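Local coordinates for putative sugar binding protein (Bacteroides vulgatus ATCC 8482, PDB 3KEZ) that probably binds sugars at the outer membrane for nutrient capture, as a calcium-holding member of the SusD family, at residues 21-26 with 97-102; 28-33 with 90-95; 86-91 with 120-125. All blocks are in the same frame, centred on the assembly; numbering follows the deposited sequence. Where two conformers were deposited one is given.

Contact 1 of 3, residues 21-26 with 97-102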
ATOM      1  N   SER A  21      -5.601 -12.302 -26.136  1.00 17.20           N
ATOM      2  CA  SER A  21      -6.741 -11.648 -25.539  1.00 15.20           C
ATOM      3  C   SER A  21      -7.247 -12.424 -24.310  1.00 15.04           C
ATOM      4  O   SER A  21      -7.927 -11.852 -23.446  1.00 17.57           O
ATOM      5  CB  SER A  21      -7.835 -11.524 -26.594  1.00 14.49           C
ATOM      6  OG  SER A  21      -8.208 -12.795 -27.063  1.00 15.58           O
ATOM      7  N   ASP A  22      -6.910 -13.710 -24.228  1.00 12.00           N
ATOM      8  CA  ASP A  22      -7.193 -14.480 -23.017  1.00 13.85           C
ATOM      9  C   ASP A  22      -6.356 -13.986 -21.832  1.00 12.33           C
ATOM     10  O   ASP A  22      -6.812 -14.035 -20.661  1.00 11.04           O
ATOM     11  CB  ASP A  22      -6.976 -15.982 -23.240  1.00 13.20           C
ATOM     12  CG  ASP A  22      -7.901 -16.563 -24.311  1.00 16.22           C
ATOM     13  OD1 ASP A  22      -9.112 -16.202 -24.336  1.00 19.04           O
ATOM     14  OD2 ASP A  22      -7.410 -17.398 -25.113  1.00 12.83           O
ATOM     15  N   ILE A  23      -5.131 -13.542 -22.123  1.00 10.72           N
ATOM     16  CA  ILE A  23      -4.280 -12.976 -21.093  1.00 11.73           C
ATOM     17  C   ILE A  23      -4.913 -11.678 -20.637  1.00 13.67           C
ATOM     18  O   ILE A  23      -4.996 -11.432 -19.446  1.00 11.74           O
ATOM     19  CB  ILE A  23      -2.853 -12.654 -21.546  1.00 12.41           C
ATOM     20  CG1 ILE A  23      -2.161 -13.913 -22.102  1.00 13.46           C
ATOM     21  CG2 ILE A  23      -2.079 -12.036 -20.338  1.00 12.82           C
ATOM     22  CD1 ILE A  23      -2.016 -14.996 -21.077  1.00 13.39           C
ATOM     23  N   GLU A  24      -5.390 -10.869 -21.587  1.00 15.91           N
ATOM     24  CA  GLU A  24      -6.006  -9.585 -21.255  1.00 16.01           C
ATOM     25  C   GLU A  24      -7.258  -9.815 -20.406  1.00 15.99           C
ATOM     26  O   GLU A  24      -7.503  -9.106 -19.440  1.00 15.52           O
ATOM     27  CB  GLU A  24      -6.344  -8.782 -22.514  1.00 15.93           C
ATOM     28  CG  GLU A  24      -6.628  -7.331 -22.206  1.00 16.67           C
ATOM     29  N   PHE A  25      -8.029 -10.832 -20.763  1.00 17.03           N
ATOM     30  CA  PHE A  25      -9.212 -11.227 -20.002  1.00 15.27           C
ATOM     31  C   PHE A  25      -8.861 -11.656 -18.591  1.00 15.46           C
ATOM     32  O   PHE A  25      -9.528 -11.277 -17.624  1.00  9.38           O
ATOM     33  CB  PHE A  25      -9.917 -12.394 -20.712  1.00 16.92           C
ATOM     34  CG  PHE A  25     -11.117 -12.901 -19.965  1.00 22.03           C
ATOM     35  CD1 PHE A  25     -12.343 -12.253 -20.078  1.00 28.14           C
ATOM     36  CD2 PHE A  25     -11.017 -14.004 -19.132  1.00 25.79           C
ATOM     37  CE1 PHE A  25     -13.447 -12.710 -19.392  1.00 27.17           C
ATOM     38  CE2 PHE A  25     -12.114 -14.454 -18.424  1.00 25.63           C
ATOM     39  CZ  PHE A  25     -13.335 -13.805 -18.563  1.00 29.02           C
ATOM     40  N   THR A  26      -7.791 -12.429 -18.459  1.00 13.87           N
ATOM     41  CA  THR A  26      -7.360 -12.868 -17.151  1.00 10.62           C
ATOM     42  C   THR A  26      -6.915 -11.651 -16.325  1.00 12.20           C
ATOM     43  O   THR A  26      -7.276 -11.564 -15.159  1.00 12.37           O
ATOM     44  CB  THR A  26      -6.252 -13.934 -17.236  1.00  9.41           C
ATOM     45  OG1 THR A  26      -6.691 -15.001 -18.088  1.00  8.19           O
ATOM     46  CG2 THR A  26      -5.917 -14.516 -15.847  1.00  9.42           C
HETATM   47  N   MSE A  97       2.451 -18.943 -16.683  1.00  8.72           N
HETATM   48  CA  MSE A  97       2.744 -20.265 -17.186  1.00 11.17           C
HETATM   49  C   MSE A  97       2.376 -20.418 -18.670  1.00 13.73           C
HETATM   50  O   MSE A  97       2.742 -21.413 -19.310  1.00 16.42           O
HETATM   51  CB  MSE A  97       1.990 -21.324 -16.363  1.00 10.62           C
HETATM   52  CG  MSE A  97       2.429 -21.463 -14.917  1.00 14.00           C
HETATM   53 SE   MSE A  97       1.191 -22.639 -13.984  0.75 12.29          SE
HETATM   54  CE  MSE A  97       1.854 -24.302 -14.619  1.00 16.89           C
ATOM     55  N   ASN A  98       1.677 -19.445 -19.229  1.00 10.44           N
ATOM     56  CA  ASN A  98       1.143 -19.583 -20.579  1.00 13.00           C
ATOM     57  C   ASN A  98       1.606 -18.530 -21.553  1.00 13.57           C
ATOM     58  O   ASN A  98       1.793 -18.820 -22.733  1.00 14.23           O
ATOM     59  CB  ASN A  98      -0.390 -19.631 -20.518  1.00 10.50           C
ATOM     60  CG  ASN A  98      -0.889 -20.973 -20.075  1.00 18.58           C
ATOM     61  OD1 ASN A  98      -0.990 -21.903 -20.876  1.00 18.20           O
ATOM     62  ND2 ASN A  98      -1.161 -21.107 -18.788  1.00  9.99           N
ATOM     63  N   VAL A  99       1.857 -17.327 -21.051  1.00 13.10           N
ATOM     64  CA  VAL A  99       2.076 -16.196 -21.915  1.00 15.18           C
ATOM     65  C   VAL A  99       3.249 -16.380 -22.866  1.00 16.78           C
ATOM     66  O   VAL A  99       3.190 -15.905 -23.999  1.00 15.85           O
ATOM     67  CB  VAL A  99       2.243 -14.850 -21.126  1.00 14.65           C
ATOM     68  CG1 VAL A  99       3.480 -14.886 -20.256  1.00 13.20           C
ATOM     69  CG2 VAL A  99       2.289 -13.700 -22.097  1.00 14.44           C
ATOM     70  N   ASP A 100       4.316 -17.033 -22.422  1.00 18.25           N
ATOM     71  CA  ASP A 100       5.506 -17.190 -23.278  1.00 17.39           C
ATOM     72  C   ASP A 100       5.341 -18.302 -24.325  1.00 18.08           C
ATOM     73  O   ASP A 100       6.116 -18.391 -25.249  1.00 17.75           O
ATOM     74  CB  ASP A 100       6.751 -17.458 -22.428  1.00 16.79           C
ATOM     75  CG  ASP A 100       7.137 -16.266 -21.559  1.00 17.99           C
ATOM     76  OD1 ASP A 100       6.890 -15.111 -21.972  1.00 15.24           O
ATOM     77  OD2 ASP A 100       7.715 -16.492 -20.477  1.00 22.80           O
ATOM     78  N   LYS A 101       4.316 -19.123 -24.179  1.00 19.37           N
ATOM     79  CA  LYS A 101       4.051 -20.192 -25.118  1.00 21.00           C
ATOM     80  C   LYS A 101       3.245 -19.703 -26.304  1.00 23.06           C
ATOM     81  O   LYS A 101       3.212 -20.377 -27.330  1.00 22.09           O
ATOM     82  CB  LYS A 101       3.297 -21.315 -24.432  1.00 21.35           C
ATOM     83  CG  LYS A 101       4.066 -21.944 -23.258  1.00 29.05           C
ATOM     84  CD  LYS A 101       3.191 -22.917 -22.475  1.00 30.55           C
ATOM     85  CE  LYS A 101       4.004 -23.704 -21.463  1.00 36.10           C
ATOM     86  NZ  LYS A 101       3.384 -25.036 -21.179  1.00 46.16           N
ATOM     87  N   LEU A 102       2.590 -18.550 -26.170  1.00 21.77           N
ATOM     88  CA  LEU A 102       1.690 -18.063 -27.211  1.00 22.09           C
ATOM     89  C   LEU A 102       2.533 -17.563 -28.371  1.00 22.38           C
ATOM     90  O   LEU A 102       3.414 -16.764 -28.168  1.00 24.29           O
ATOM     91  CB  LEU A 102       0.792 -16.936 -26.668  1.00 21.27           C
ATOM     92  CG  LEU A 102      -0.220 -17.266 -25.564  1.00 25.72           C
ATOM     93  CD1 LEU A 102      -0.993 -16.006 -25.061  1.00 17.86           C
ATOM     94  CD2 LEU A 102      -1.181 -18.335 -26.083  1.00 20.96           C
TER
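Ile-23, on the first turns of helix 20-34, fits against Val-99 and Leu-102 in the connection between helices 80-96 and 109-134. Its CB points toward that connection, and each branch beyond it has its own task. CG2, anti to the backbone N, heads for helix 80-96 and packs on Ile-95. CG1 of Ile-23 takes the position beside the backbone N (chi1 -57°) and lies 3.8 Å from CD1 of Leu-102; the two side chains slide past one another in opposite directions. At the tip, CD1 of Ile-23 faces CB of Val-99 at 4.3 Å, a looser approach. No hydrogen bond spans the two segments, and the contact is wholly apolar. Leu-115 of helix 109-134 also touches Ile-23, and Ile-17 packs on it from the chain just before the helix.

Polar groups tie up each segment separately. In 21-26, the carbonyl O of Asp-22 takes two donors from Thr-26, its N at 2.9 Å and its OG1 at 2.8 Å, which arrive from opposite faces of the carbonyl plane. Asp-22 turns its OD2 back to the amides of Asn-18 and Val-19 at the helix start. In 97-102, a turn is closed by Lys-101 N on Asn-98 O at 2.9 Å, while Asp-100 forms salt bridges with Lys-112 and Lys-116 of the next helix. The first turns of helix 20-34 thus pack on the link of an antiparallel helical hairpin, consistent with the TPR-like helical build of SusD proteins.

Contact 2 of 3, residues 28-33 with 90-95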
ATOM      1  N   ASN A  28      -7.935  -8.541 -16.592  1.00 14.94           N
ATOM      2  CA  ASN A  28      -9.121  -7.796 -16.236  1.00 15.67           C
ATOM      3  C   ASN A  28      -9.794  -8.392 -15.011  1.00 13.52           C
ATOM      4  O   ASN A  28     -10.198  -7.651 -14.117  1.00 12.36           O
ATOM      5  CB  ASN A  28     -10.103  -7.732 -17.415  1.00 18.67           C
ATOM      6  CG  ASN A  28      -9.556  -6.941 -18.601  1.00 16.69           C
ATOM      7  OD1 ASN A  28      -8.725  -6.059 -18.441  1.00 28.08           O
ATOM      8  ND2 ASN A  28     -10.031  -7.260 -19.799  1.00 32.33           N
ATOM      9  N   GLY A  29      -9.895  -9.720 -14.961  1.00 10.12           N
ATOM     10  CA  GLY A  29     -10.389 -10.401 -13.771  1.00 13.95           C
ATOM     11  C   GLY A  29      -9.567 -10.082 -12.535  1.00 15.25           C
ATOM     12  O   GLY A  29     -10.123  -9.850 -11.458  1.00 12.23           O
ATOM     13  N   ILE A  30      -8.235 -10.056 -12.692  1.00 13.37           N
ATOM     14  CA  ILE A  30      -7.336  -9.768 -11.565  1.00 11.54           C
ATOM     15  C   ILE A  30      -7.627  -8.343 -11.018  1.00 11.24           C
ATOM     16  O   ILE A  30      -7.868  -8.170  -9.856  1.00 12.78           O
ATOM     17  CB  ILE A  30      -5.838  -9.946 -11.967  1.00 11.79           C
ATOM     18  CG1 ILE A  30      -5.491 -11.439 -12.119  1.00 14.37           C
ATOM     19  CG2 ILE A  30      -4.928  -9.283 -10.968  1.00  6.58           C
ATOM     20  CD1 ILE A  30      -4.336 -11.739 -13.114  1.00 12.78           C
ATOM     21  N   TYR A  31      -7.679  -7.353 -11.903  1.00 13.56           N
ATOM     22  CA  TYR A  31      -7.900  -5.978 -11.497  1.00 13.45           C
ATOM     23  C   TYR A  31      -9.281  -5.873 -10.860  1.00 12.66           C
ATOM     24  O   TYR A  31      -9.437  -5.206  -9.849  1.00 10.05           O
ATOM     25  CB  TYR A  31      -7.759  -5.019 -12.695  1.00 13.67           C
ATOM     26  CG  TYR A  31      -6.307  -4.767 -13.078  1.00 12.89           C
ATOM     27  CD1 TYR A  31      -5.431  -4.094 -12.207  1.00 14.22           C
ATOM     28  CD2 TYR A  31      -5.813  -5.177 -14.305  1.00 11.09           C
ATOM     29  CE1 TYR A  31      -4.102  -3.851 -12.551  1.00 11.17           C
ATOM     30  CE2 TYR A  31      -4.455  -4.935 -14.674  1.00 13.82           C
ATOM     31  CZ  TYR A  31      -3.611  -4.284 -13.772  1.00 12.16           C
ATOM     32  OH  TYR A  31      -2.296  -4.051 -14.113  1.00 10.86           O
ATOM     33  N   SER A  32     -10.272  -6.596 -11.382  1.00 13.78           N
ATOM     34  CA  SER A  32     -11.620  -6.546 -10.800  0.50 14.92           C
ATOM     35  C   SER A  32     -11.594  -7.091  -9.360  1.00 16.48           C
ATOM     36  O   SER A  32     -12.211  -6.505  -8.448  1.00 14.66           O
ATOM     37  CB  SER A  32     -12.628  -7.301 -11.679  0.50 15.47           C
ATOM     38  OG  SER A  32     -13.861  -7.467 -11.006  0.50 14.16           O
ATOM     39  N   THR A  33     -10.847  -8.179  -9.150  1.00 13.79           N
ATOM     40  CA  THR A  33     -10.627  -8.724  -7.795  1.00 13.69           C
ATOM     41  C   THR A  33      -9.940  -7.726  -6.851  1.00 14.58           C
ATOM     42  O   THR A  33     -10.357  -7.560  -5.691  1.00 10.68           O
ATOM     43  CB  THR A  33      -9.820 -10.071  -7.854  1.00 14.36           C
ATOM     44  OG1 THR A  33     -10.527 -10.998  -8.693  1.00 14.93           O
ATOM     45  CG2 THR A  33      -9.593 -10.681  -6.457  1.00 14.33           C
ATOM     46  N   GLN A  90      -2.894 -16.844  -8.010  1.00  9.19           N
ATOM     47  CA  GLN A  90      -3.243 -17.979  -8.906  1.00  9.65           C
ATOM     48  C   GLN A  90      -3.473 -17.527 -10.349  1.00  9.95           C
ATOM     49  O   GLN A  90      -3.026 -18.180 -11.274  1.00  8.23           O
ATOM     50  CB  GLN A  90      -4.496 -18.731  -8.436  1.00 11.43           C
ATOM     51  CG  GLN A  90      -4.303 -19.696  -7.327  1.00 19.14           C
ATOM     52  CD  GLN A  90      -3.478 -20.899  -7.727  1.00 18.69           C
ATOM     53  OE1 GLN A  90      -3.945 -21.780  -8.456  1.00 21.76           O
ATOM     54  NE2 GLN A  90      -2.257 -20.950  -7.241  1.00  9.71           N
ATOM     55  N   ASN A  91      -4.179 -16.408 -10.547  1.00 12.02           N
ATOM     56  CA  ASN A  91      -4.423 -15.913 -11.919  1.00 10.27           C
ATOM     57  C   ASN A  91      -3.193 -15.299 -12.590  1.00  8.25           C
ATOM     58  O   ASN A  91      -3.039 -15.355 -13.841  1.00  9.44           O
ATOM     59  CB  ASN A  91      -5.636 -14.970 -11.917  1.00 11.05           C
ATOM     60  CG  ASN A  91      -6.947 -15.743 -11.747  1.00 14.72           C
ATOM     61  OD1 ASN A  91      -7.386 -16.414 -12.666  1.00 11.97           O
ATOM     62  ND2 ASN A  91      -7.520 -15.708 -10.553  1.00 21.33           N
ATOM     63  N   CYS A  92      -2.313 -14.708 -11.780  1.00 11.12           N
ATOM     64  CA  CYS A  92      -1.017 -14.282 -12.279  1.00 10.37           C
ATOM     65  C   CYS A  92      -0.226 -15.485 -12.775  1.00  9.83           C
ATOM     66  O   CYS A  92       0.344 -15.428 -13.835  1.00  8.49           O
ATOM     67  CB  CYS A  92      -0.202 -13.562 -11.214  1.00 11.90           C
ATOM     68  SG  CYS A  92      -0.868 -11.918 -10.721  1.00 13.30           S
ATOM     69  N   ASN A  93      -0.185 -16.561 -11.977  1.00 10.47           N
ATOM     70  CA  ASN A  93       0.438 -17.836 -12.363  1.00  8.48           C
ATOM     71  C   ASN A  93      -0.131 -18.408 -13.632  1.00 11.17           C
ATOM     72  O   ASN A  93       0.622 -18.852 -14.499  1.00  9.56           O
ATOM     73  CB  ASN A  93       0.304 -18.869 -11.234  1.00  9.50           C
ATOM     74  CG  ASN A  93       1.069 -18.452  -9.985  1.00  9.05           C
ATOM     75  OD1 ASN A  93       1.876 -17.513 -10.042  1.00  9.57           O
ATOM     76  ND2 ASN A  93       0.835 -19.136  -8.863  1.00  7.91           N
ATOM     77  N   LEU A  94      -1.459 -18.379 -13.754  1.00 10.10           N
ATOM     78  CA  LEU A  94      -2.118 -18.802 -14.993  1.00 11.86           C
ATOM     79  C   LEU A  94      -1.532 -18.057 -16.180  1.00 10.70           C
ATOM     80  O   LEU A  94      -1.170 -18.682 -17.197  1.00 13.69           O
ATOM     81  CB  LEU A  94      -3.634 -18.586 -14.928  1.00 11.39           C
ATOM     82  CG  LEU A  94      -4.432 -18.991 -16.175  1.00 11.21           C
ATOM     83  CD1 LEU A  94      -4.298 -20.499 -16.481  1.00 11.30           C
ATOM     84  CD2 LEU A  94      -5.894 -18.599 -16.027  1.00 16.11           C
ATOM     85  N   ILE A  95      -1.414 -16.739 -16.059  1.00 10.67           N
ATOM     86  CA  ILE A  95      -0.848 -15.943 -17.136  1.00 10.12           C
ATOM     87  C   ILE A  95       0.603 -16.351 -17.378  1.00  9.00           C
ATOM     88  O   ILE A  95       1.021 -16.584 -18.518  1.00  9.39           O
ATOM     89  CB  ILE A  95      -0.892 -14.418 -16.838  1.00  7.98           C
ATOM     90  CG1 ILE A  95      -2.299 -13.891 -17.038  1.00  9.66           C
ATOM     91  CG2 ILE A  95       0.104 -13.625 -17.758  1.00  9.84           C
ATOM     92  CD1 ILE A  95      -2.558 -12.485 -16.384  1.00 15.55           C
TER
HETATM   93  O   HOH W   1      -8.375 -12.959  -8.873  1.00 17.80           O
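Ile-30 supplies nearly all the apolar contact, pushing its longer branch from helix 20-34 into helix 80-96. CG1 of Ile-30 lies 3.5 Å from CB of Asn-91, and the two side chains run past each other in opposite directions. With chi2 at 152° the chain is extended, which lets CD1 of Ile-30 stay over CB of Asn-91 (3.7 Å) while it also reaches the backbone N of Cys-92 and CD1 of Ile-95, each at 3.8 Å. CD1 of Ile-30 is 4.2 Å from SG of Cys-92. Since Ile-88 also touches Ile-30, the isoleucine is a knob in a hole edged by Ile-88, Asn-91, Cys-92 and Ile-95, the knobs-into-holes packing of neighbouring helices. The helices themselves are antiparallel, with segment axes 10.2 Å apart and 165° between their directions. Ile-122 of helix 109-134 covers both Ile-30 and Cys-92, so that the three helices pack mutually as a small bundle, consistent with the TPR-like helical build of the SusD family.

Polar contact is confined to the edge of this patch. One water joins the helices, 2.9 Å from OG1 of Thr-33 and accepting a weak bond from ND2 of Asn-91 at 3.3 Å. The stronger bond of that amide stays within its own helix, from ND2 to the carbonyl O of Ser-87. Behind the interface, Asn-93 donates through ND2 to the carbonyl oxygens of Val-151 and Glu-153.

Contact 3 of 3, residues 86-91 with 120-125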
ATOM      1  N   TYR A  86      -4.252 -14.773  -2.605  1.00 11.67           N
ATOM      2  CA  TYR A  86      -3.911 -16.029  -3.233  1.00 10.55           C
ATOM      3  C   TYR A  86      -4.716 -16.244  -4.510  1.00 12.64           C
ATOM      4  O   TYR A  86      -4.216 -16.839  -5.478  1.00 10.28           O
ATOM      5  CB  TYR A  86      -4.035 -17.225  -2.265  1.00  8.89           C
ATOM      6  CG  TYR A  86      -2.733 -17.419  -1.497  1.00 12.19           C
ATOM      7  CD1 TYR A  86      -1.528 -17.735  -2.165  1.00 10.18           C
ATOM      8  CD2 TYR A  86      -2.683 -17.201  -0.120  1.00 18.49           C
ATOM      9  CE1 TYR A  86      -0.348 -17.855  -1.484  1.00  7.46           C
ATOM     10  CE2 TYR A  86      -1.507 -17.325   0.580  1.00 13.28           C
ATOM     11  CZ  TYR A  86      -0.340 -17.642  -0.093  1.00 10.59           C
ATOM     12  OH  TYR A  86       0.803 -17.794   0.630  1.00 10.21           O
ATOM     13  N   SER A  87      -5.953 -15.755  -4.536  1.00 13.36           N
ATOM     14  CA  SER A  87      -6.729 -15.729  -5.787  1.00 10.58           C
ATOM     15  C   SER A  87      -6.024 -14.958  -6.903  1.00 11.60           C
ATOM     16  O   SER A  87      -5.867 -15.456  -8.028  1.00 11.18           O
ATOM     17  CB  SER A  87      -8.090 -15.102  -5.528  1.00 13.49           C
ATOM     18  OG  SER A  87      -8.845 -15.071  -6.705  1.00 16.50           O
ATOM     19  N   ILE A  88      -5.613 -13.734  -6.588  1.00  9.38           N
ATOM     20  CA  ILE A  88      -4.839 -12.897  -7.470  1.00 11.21           C
ATOM     21  C   ILE A  88      -3.544 -13.608  -7.957  1.00 10.05           C
ATOM     22  O   ILE A  88      -3.269 -13.706  -9.174  1.00 10.95           O
ATOM     23  CB  ILE A  88      -4.506 -11.537  -6.767  1.00  9.09           C
ATOM     24  CG1 ILE A  88      -5.763 -10.688  -6.615  1.00 13.02           C
ATOM     25  CG2 ILE A  88      -3.377 -10.809  -7.516  1.00  6.92           C
ATOM     26  CD1 ILE A  88      -5.629  -9.607  -5.563  1.00 14.36           C
ATOM     27  N   ILE A  89      -2.758 -14.108  -7.015  1.00  9.50           N
ATOM     28  CA  ILE A  89      -1.539 -14.883  -7.372  1.00  9.59           C
ATOM     29  C   ILE A  89      -1.849 -16.082  -8.300  1.00  5.95           C
ATOM     30  O   ILE A  89      -1.146 -16.312  -9.277  1.00  9.89           O
ATOM     31  CB  ILE A  89      -0.769 -15.395  -6.075  1.00  9.24           C
ATOM     32  CG1 ILE A  89      -0.217 -14.193  -5.290  1.00  7.87           C
ATOM     33  CG2 ILE A  89       0.266 -16.459  -6.485  1.00 10.31           C
ATOM     34  CD1 ILE A  89       0.362 -14.508  -3.837  1.00  7.07           C
ATOM     35  N   GLN A  90      -2.894 -16.844  -8.010  1.00  9.19           N
ATOM     36  CA  GLN A  90      -3.243 -17.979  -8.906  1.00  9.65           C
ATOM     37  C   GLN A  90      -3.473 -17.527 -10.349  1.00  9.95           C
ATOM     38  O   GLN A  90      -3.026 -18.180 -11.274  1.00  8.23           O
ATOM     39  CB  GLN A  90      -4.496 -18.731  -8.436  1.00 11.43           C
ATOM     40  CG  GLN A  90      -4.303 -19.696  -7.327  1.00 19.14           C
ATOM     41  CD  GLN A  90      -3.478 -20.899  -7.727  1.00 18.69           C
ATOM     42  OE1 GLN A  90      -3.945 -21.780  -8.456  1.00 21.76           O
ATOM     43  NE2 GLN A  90      -2.257 -20.950  -7.241  1.00  9.71           N
ATOM     44  N   ASN A  91      -4.179 -16.408 -10.547  1.00 12.02           N
ATOM     45  CA  ASN A  91      -4.423 -15.913 -11.919  1.00 10.27           C
ATOM     46  C   ASN A  91      -3.193 -15.299 -12.590  1.00  8.25           C
ATOM     47  O   ASN A  91      -3.039 -15.355 -13.841  1.00  9.44           O
ATOM     48  CB  ASN A  91      -5.636 -14.970 -11.917  1.00 11.05           C
ATOM     49  CG  ASN A  91      -6.947 -15.743 -11.747  1.00 14.72           C
ATOM     50  OD1 ASN A  91      -7.386 -16.414 -12.666  1.00 11.97           O
ATOM     51  ND2 ASN A  91      -7.520 -15.708 -10.553  1.00 21.33           N
ATOM     52  N   LEU A 120       3.593 -10.199 -13.434  1.00  8.78           N
ATOM     53  CA  LEU A 120       4.749 -10.265 -12.545  1.00  8.51           C
ATOM     54  C   LEU A 120       4.684  -9.207 -11.422  1.00  9.66           C
ATOM     55  O   LEU A 120       4.885  -9.540 -10.269  1.00  8.58           O
ATOM     56  CB  LEU A 120       6.053 -10.092 -13.332  1.00  6.89           C
ATOM     57  CG  LEU A 120       6.481 -11.346 -14.105  1.00  7.71           C
ATOM     58  CD1 LEU A 120       7.540 -11.036 -15.147  1.00 13.55           C
ATOM     59  CD2 LEU A 120       6.980 -12.402 -13.099  1.00 10.61           C
ATOM     60  N   ALA A 121       4.416  -7.946 -11.771  1.00  8.51           N
ATOM     61  CA  ALA A 121       4.302  -6.897 -10.770  1.00 10.31           C
ATOM     62  C   ALA A 121       3.207  -7.166  -9.745  1.00 10.08           C
ATOM     63  O   ALA A 121       3.417  -7.030  -8.543  1.00 11.02           O
ATOM     64  CB  ALA A 121       4.111  -5.521 -11.456  1.00 11.19           C
ATOM     65  N   ILE A 122       2.047  -7.601 -10.222  1.00  9.10           N
ATOM     66  CA  ILE A 122       0.923  -7.935  -9.396  1.00 10.60           C
ATOM     67  C   ILE A 122       1.248  -9.115  -8.481  1.00 12.46           C
ATOM     68  O   ILE A 122       0.972  -9.047  -7.320  1.00  9.67           O
ATOM     69  CB  ILE A 122      -0.348  -8.188 -10.236  1.00 10.80           C
ATOM     70  CG1 ILE A 122      -0.809  -6.855 -10.833  1.00 10.94           C
ATOM     71  CG2 ILE A 122      -1.513  -8.714  -9.398  1.00  7.92           C
ATOM     72  CD1 ILE A 122      -1.844  -6.965 -11.972  1.00 10.13           C
ATOM     73  N   ARG A 123       1.885 -10.164  -8.991  1.00 11.49           N
ATOM     74  CA  ARG A 123       2.264 -11.286  -8.133  1.00  8.85           C
ATOM     75  C   ARG A 123       3.224 -10.850  -7.028  1.00 10.39           C
ATOM     76  O   ARG A 123       3.103 -11.315  -5.903  1.00  9.24           O
ATOM     77  CB  ARG A 123       2.859 -12.456  -8.925  1.00  8.07           C
ATOM     78  CG  ARG A 123       3.020 -13.734  -8.081  1.00  7.41           C
ATOM     79  CD  ARG A 123       3.319 -14.930  -8.979  1.00 13.27           C
ATOM     80  NE  ARG A 123       4.648 -14.829  -9.580  1.00  8.88           N
ATOM     81  CZ  ARG A 123       5.177 -15.693 -10.451  1.00  6.72           C
ATOM     82  NH1 ARG A 123       4.490 -16.765 -10.849  1.00  8.01           N
ATOM     83  NH2 ARG A 123       6.415 -15.487 -10.902  1.00  9.08           N
ATOM     84  N   GLY A 124       4.192  -9.990  -7.370  1.00 11.63           N
ATOM     85  CA  GLY A 124       5.130  -9.448  -6.389  1.00 12.37           C
ATOM     86  C   GLY A 124       4.429  -8.617  -5.316  1.00 11.42           C
ATOM     87  O   GLY A 124       4.711  -8.764  -4.127  1.00 13.92           O
HETATM   88  N   MSE A 125       3.531  -7.727  -5.754  1.00 11.60           N
HETATM   89  CA  MSE A 125       2.710  -6.940  -4.856  1.00 10.44           C
HETATM   90  C   MSE A 125       1.913  -7.819  -3.930  1.00  9.82           C
HETATM   91  O   MSE A 125       1.864  -7.582  -2.709  1.00  9.41           O
HETATM   92  CB  MSE A 125       1.772  -6.027  -5.646  1.00  8.96           C
HETATM   93  CG  MSE A 125       0.909  -5.152  -4.782  1.00 11.75           C
HETATM   94 SE   MSE A 125      -0.387  -4.225  -5.922  0.75 11.66          SE
HETATM   95  CE  MSE A 125       0.852  -3.370  -7.170  1.00 16.33           C
TER
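Ile-88 lays its CG2 methyl against CG2 of Ile-122, the two side chains crossing at about a right angle. At 3.4 Å, CG2 of Ile-88 and CG2 of Ile-122 are closer than usual van der Waals contact. In both residues CG2 is the branch anti to the backbone N. One residue further on in each helix, CG2 of Ile-89 rests 4.2 Å from CG of Arg-123, again at about a right angle. The helices come close here: the CA atoms of Ile-89 and Arg-123 are only 5.3 Å apart.

Arg-123 thus gives its aliphatic base to the interface, while a bend at chi3 (69°) turns the chain on its way to the guanidinium. That buried group is met by opposite charge and by an amide: NE forms a salt bridge with Asp-176 of helix 166-183, and NH1 a hydrogen bond with OD1 of Asn-93.

Helix 109-134 is therefore packed between helix 80-96, with which it forms an antiparallel hairpin, and helix 166-183, where Leu-120 also packs; helix 20-34 touches the pair through Tyr-31 on Ile-122 and Met-34 on Ile-88.

How the contacts relate
All three contacts are buried and none lies near the calcium site, but they lie progressively nearer the chain centre, their own centres about 27, 19 and 15 Å from it. Contacts 1 and 2 each include a partly exposed residue, Leu-102 and Asn-91; the four touching residues of contact 3 are all buried. Contacts 1 and 2 share helix 20-34, contacts 2 and 3 share helix 80-96, and contact 3 adds helix 109-134. Contact 1 involves a loop, with charged groups on its flanks; contact 2 is a helix pair with a water at its edge; contact 3 is tightest and has a buried arginine. They are continuous: Thr-26 CG2 packs on Asn-91 O, and Cys-92 SG lies 3.5 Å from Ile-122 CG2.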